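PDB 4GS5: acyl-CoA synthetase (AMP-forming)/AMP-acid ligase II-like protein from Dyadobacter fermentans, which probably works as an ATP-dependent, AMP-forming acyl-CoA ligase, perhaps acting on medium-chain fatty acids. Local coordinates for residues 176-181 against 188-193; 278-283 against 298-303. All blocks are in the same frame, centred on the assembly; numbering follows the deposited sequence.

Contact 1: 176-181 against 188-193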
# COMPACT_ATOMS: atom_id res chain seq x y z
N TYR A 176 -6.51 2.21 11.63
CA TYR A 176 -5.14 2.06 11.17
C TYR A 176 -5.17 1.56 9.75
O TYR A 176 -6.19 1.03 9.32
CB TYR A 176 -4.38 1.04 12.02
CG TYR A 176 -4.33 1.40 13.47
CD1 TYR A 176 -3.28 2.18 13.98
CD2 TYR A 176 -5.31 0.97 14.35
CE1 TYR A 176 -3.23 2.51 15.32
CE2 TYR A 176 -5.27 1.29 15.68
CZ TYR A 176 -4.23 2.06 16.17
OH TYR A 176 -4.21 2.38 17.50
N GLN A 177 -4.07 1.74 9.02
CA GLN A 177 -3.93 1.15 7.70
C GLN A 177 -2.62 0.39 7.61
O GLN A 177 -1.59 0.86 8.09
CB GLN A 177 -4.04 2.20 6.57
CG GLN A 177 -4.06 1.54 5.16
CD GLN A 177 -4.69 2.42 4.09
OE1 GLN A 177 -4.62 3.64 4.16
NE2 GLN A 177 -5.32 1.79 3.10
N SER A 178 -2.66 -0.80 7.01
CA SER A 178 -1.49 -1.68 6.90
C SER A 178 -0.57 -1.28 5.75
O SER A 178 -1.03 -0.77 4.72
CB SER A 178 -1.95 -3.11 6.60
OG SER A 178 -2.72 -3.62 7.67
N TYR A 179 0.71 -1.54 5.93
CA TYR A 179 1.63 -1.62 4.80
C TYR A 179 2.18 -3.04 4.80
O TYR A 179 2.66 -3.51 5.82
CB TYR A 179 2.79 -0.63 4.95
CG TYR A 179 3.89 -0.79 3.90
CD1 TYR A 179 3.83 -0.12 2.69
CD2 TYR A 179 5.00 -1.60 4.15
CE1 TYR A 179 4.85 -0.26 1.73
CE2 TYR A 179 6.01 -1.74 3.22
CZ TYR A 179 5.94 -1.07 2.01
OH TYR A 179 6.95 -1.21 1.09
N GLY A 180 2.07 -3.74 3.67
CA GLY A 180 2.55 -5.10 3.59
C GLY A 180 2.49 -5.61 2.17
O GLY A 180 2.21 -4.86 1.23
N MSE A 181 2.80 -6.90 2.00
CA MSE A 181 2.75 -7.53 0.69
C MSE A 181 2.63 -9.05 0.93
O MSE A 181 2.86 -9.52 2.05
CB MSE A 181 4.02 -7.21 -0.06
CG MSE A 181 5.27 -7.75 0.62
SE MSE A 181 6.79 -6.50 0.64
CE MSE A 181 5.97 -5.01 1.59
N VAL A 188 3.73 -5.40 7.67
CA VAL A 188 4.99 -5.24 8.40
C VAL A 188 5.04 -3.87 9.08
O VAL A 188 5.99 -3.58 9.83
CB VAL A 188 6.22 -5.39 7.48
CG1 VAL A 188 6.22 -6.76 6.83
CG2 VAL A 188 6.26 -4.27 6.42
N ALA A 189 4.03 -3.04 8.82
CA ALA A 189 3.98 -1.70 9.41
C ALA A 189 2.55 -1.17 9.42
O ALA A 189 1.72 -1.63 8.66
CB ALA A 189 4.91 -0.74 8.67
N LEU A 190 2.28 -0.19 10.29
CA LEU A 190 0.93 0.36 10.45
C LEU A 190 0.92 1.89 10.51
O LEU A 190 1.72 2.49 11.22
CB LEU A 190 0.27 -0.17 11.73
CG LEU A 190 0.01 -1.65 11.93
CD1 LEU A 190 -0.46 -1.91 13.37
CD2 LEU A 190 -1.04 -2.13 10.92
N LYS A 191 -0.00 2.49 9.76
CA LYS A 191 -0.23 3.94 9.80
C LYS A 191 -1.44 4.28 10.68
O LYS A 191 -2.48 3.64 10.57
CB LYS A 191 -0.52 4.44 8.38
CG LYS A 191 -0.85 5.96 8.31
CD LYS A 191 -1.19 6.38 6.88
CE LYS A 191 0.04 6.45 6.00
NZ LYS A 191 -0.32 6.81 4.59
N ALA A 192 -1.32 5.28 11.54
CA ALA A 192 -2.49 5.71 12.31
C ALA A 192 -3.28 6.73 11.50
O ALA A 192 -2.73 7.74 11.08
CB ALA A 192 -2.06 6.33 13.68
N LEU A 193 -4.57 6.47 11.26
CA LEU A 193 -5.34 7.38 10.40
C LEU A 193 -6.18 8.40 11.17
O LEU A 193 -6.80 9.28 10.58
CB LEU A 193 -6.24 6.60 9.43
CG LEU A 193 -5.55 5.68 8.42
CD1 LEU A 193 -6.62 4.85 7.65
CD2 LEU A 193 -4.66 6.46 7.45
O HOH W 1 -3.33 5.98 3.99
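The ring of Tyr-179 meets Val-188 at an edge: methyl CG2 of Val-188 sits close to the ring plane, 3.7 Å from Tyr-179 CD2, with the two side chains running side by side. Phe-243 meets the same ring edge-to-face, Tyr-202 packs at a slant, and the hydroxyl bonds to Asp-234, so the ring is held by its neighbours and by its hydroxyl. On the other face of the hairpin the Tyr-176 ring is met obliquely, Ala-192 CA lying 4.0 Å from Tyr-176 CD1. The Gln-177 amide, a third flat group, is thoroughly engaged: NE2 donates to the carbonyls of Gly-156 and Ala-158, while OE1 accepts from Val-160 N and from a water 2.7 Å away. That water also accepts from Lys-191 NZ at 3.2 Å; the lysine chain bends at chi3 (-74°) on its way there, and NZ makes a weak bond to Tyr-202 OH.

Between the strands, Gln-177 and Lys-191 form a hydrogen-bonded antiparallel pair, with Lys-191 N 2.8 Å from Gln-177 O in an almost straight bond. Further along comes a classic beta bulge: Val-188 N donates to Tyr-179 O at 2.9 Å, and Ala-189 N adds a weak bond to that oxygen at 3.3 Å. The Tyr-Gly-Met sequence here opens the YGMTE signature of adenylate-forming enzymes, which in relatives lines the AMP pocket; a similar role is likely here.

Strand 175-180 lies between parallel strand 153-155 and antiparallel strand 187-192, beyond which 202-204 is the next antiparallel strand. Leu-154 packs against Tyr-176, Ser-178 and Leu-190, while Thr-232 of strand 230-238 touches Tyr-179 on the other face.

Contact 2: 278-283 against 298-303. With EDO (1,2-ethanediol), chain P.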
# COMPACT_ATOMS: atom_id res chain seq x y z
N ILE A 278 3.27 24.01 -28.70
CA ILE A 278 4.48 23.30 -29.10
C ILE A 278 4.16 21.81 -29.17
O ILE A 278 3.81 21.20 -28.16
CB ILE A 278 5.60 23.52 -28.09
CG1 ILE A 278 5.87 25.02 -27.93
CG2 ILE A 278 6.87 22.81 -28.53
CD1 ILE A 278 7.00 25.35 -26.97
N GLY A 279 4.27 21.24 -30.37
CA GLY A 279 3.92 19.85 -30.59
C GLY A 279 5.08 18.91 -30.35
O GLY A 279 4.89 17.69 -30.31
N ASN A 280 6.28 19.46 -30.21
CA ASN A 280 7.47 18.65 -29.97
C ASN A 280 7.31 17.80 -28.72
O ASN A 280 6.83 18.27 -27.68
CB ASN A 280 8.70 19.54 -29.78
CG ASN A 280 8.87 20.54 -30.90
OD1 ASN A 280 8.03 21.42 -31.10
ND2 ASN A 280 9.97 20.42 -31.63
N ALA A 281 7.71 16.54 -28.81
CA ALA A 281 7.69 15.70 -27.62
C ALA A 281 8.79 16.19 -26.69
O ALA A 281 9.72 16.86 -27.12
CB ALA A 281 7.90 14.24 -28.00
N PHE A 282 8.68 15.87 -25.40
CA PHE A 282 9.69 16.27 -24.45
C PHE A 282 9.61 15.37 -23.23
O PHE A 282 8.62 14.69 -23.00
CB PHE A 282 9.45 17.72 -24.01
CG PHE A 282 8.28 17.86 -23.06
CD1 PHE A 282 8.47 17.83 -21.69
CD2 PHE A 282 6.98 17.95 -23.56
CE1 PHE A 282 7.39 17.93 -20.81
CE2 PHE A 282 5.89 18.04 -22.68
CZ PHE A 282 6.10 18.03 -21.31
N PHE A 283 10.67 15.38 -22.43
CA PHE A 283 10.60 14.79 -21.10
C PHE A 283 11.64 15.44 -20.20
O PHE A 283 12.74 15.79 -20.64
CB PHE A 283 10.78 13.25 -21.14
CG PHE A 283 12.10 12.79 -21.72
CD1 PHE A 283 13.21 12.59 -20.90
CD2 PHE A 283 12.23 12.56 -23.08
CE1 PHE A 283 14.41 12.17 -21.42
CE2 PHE A 283 13.44 12.14 -23.62
CZ PHE A 283 14.53 11.94 -22.79
N LEU A 298 15.77 19.47 -19.21
CA LEU A 298 14.65 19.25 -20.12
C LEU A 298 15.16 18.76 -21.48
O LEU A 298 16.10 19.33 -22.05
CB LEU A 298 13.84 20.54 -20.27
CG LEU A 298 12.66 20.55 -21.23
CD1 LEU A 298 11.61 19.52 -20.82
CD2 LEU A 298 12.07 21.94 -21.29
N VAL A 299 14.53 17.71 -22.00
CA VAL A 299 14.90 17.15 -23.30
C VAL A 299 13.73 17.28 -24.27
O VAL A 299 12.60 16.86 -23.96
CB VAL A 299 15.27 15.66 -23.18
CG1 VAL A 299 15.81 15.17 -24.51
CG2 VAL A 299 16.26 15.43 -22.05
N ILE A 300 13.99 17.84 -25.44
CA ILE A 300 12.96 18.11 -26.43
C ILE A 300 13.34 17.43 -27.75
O ILE A 300 14.51 17.42 -28.12
CB ILE A 300 12.82 19.63 -26.66
CG1 ILE A 300 12.43 20.33 -25.35
CG2 ILE A 300 11.80 19.93 -27.75
CD1 ILE A 300 12.23 21.82 -25.50
N GLU A 301 12.35 16.89 -28.45
CA GLU A 301 12.58 16.23 -29.74
C GLU A 301 12.47 17.21 -30.91
O GLU A 301 11.48 17.92 -31.03
CB GLU A 301 11.60 15.08 -29.94
CG GLU A 301 11.88 14.22 -31.17
CD GLU A 301 10.94 13.03 -31.28
OE1 GLU A 301 9.70 13.23 -31.17
OE2 GLU A 301 11.42 11.89 -31.46
N ASN A 302 13.49 17.21 -31.77
CA ASN A 302 13.56 18.16 -32.89
C ASN A 302 13.86 19.58 -32.43
O ASN A 302 13.35 20.04 -31.41
CB ASN A 302 12.27 18.14 -33.72
CG ASN A 302 11.97 16.78 -34.31
OD1 ASN A 302 12.87 16.10 -34.81
ND2 ASN A 302 10.71 16.37 -34.25
N ALA A 303 14.68 20.29 -33.21
CA ALA A 303 15.06 21.66 -32.86
C ALA A 303 13.86 22.60 -32.94
O ALA A 303 12.89 22.33 -33.64
CB ALA A 303 16.19 22.15 -33.76
C1 EDO P . 5.26 13.16 -24.53
O1 EDO P . 5.87 14.46 -24.69
C2 EDO P . 5.54 12.28 -25.74
O2 EDO P . 4.86 12.87 -26.85
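Phe-282 and Ile-300 face each other as a non-hydrogen-bonded antiparallel pair, their CA atoms only 4.2 Å apart, with bonded backbone groups before and after. On one side Glu-301 N donates to Ala-281 O at 2.9 Å; on the other Phe-283 and Val-299 bond both ways, Phe-283 N reaching Val-299 O at 2.9 Å. The outward N-H and C=O of Phe-282 turn to a 1,2-ethanediol, probably from the crystallisation liquor: its O1 accepts from Phe-282 N at 3.2 Å and donates to Phe-282 O.

Where the strand pairing runs out, a side chain takes over. Asn-280 ND2 donates to Glu-301 O at 3.0 Å in a fairly straight bond (165°) that lies close to the amide plane, and its CB rests on Ile-300 CG2. With an alanine here, Glu-301 O would probably lose its amide donor, and the chain ahead of the strand would be held less firmly. Val-299 sits over one face of the Phe-283 ring in a CH-pi contact, its CB 3.9 Å from the ring centroid. The chi1 of 60° puts Phe-283 CG between its own backbone N and carbonyl carbon, which lays the ring over the neighbouring valine. On the Ile-300 face, Phe-282 CD1 touches Leu-298 CD1 at 3.7 Å.

This hairpin belongs to the small C-terminal domain of the fold. Strand 295-301 is the middle of three, between antiparallel 282-289 and parallel 329-332. Helix 262-276 packs on one face, Phe-273 stacking with Phe-282; on the other, Phe-335 meets Phe-283 edge-to-face and helix 345-351 touches Phe-283 and Val-299.

How the contacts relate
Both contacts pair the strands of an antiparallel hairpin, but they hold no element in common: their centres are about 41 Å apart, and contact 1 closes along the chain before contact 2 opens. Contact 1 lies about 8 Å from the centre of the chain, contact 2 about 35 Å out, in the C-terminal domain; each is partly buried. The inner hairpin has strands on both sides and carries polar groups tied into its surroundings, with a bulge and a water between side chains. At the periphery, aromatic and aliphatic groups pack between helices, while the exposed end of the pairing trails into loop.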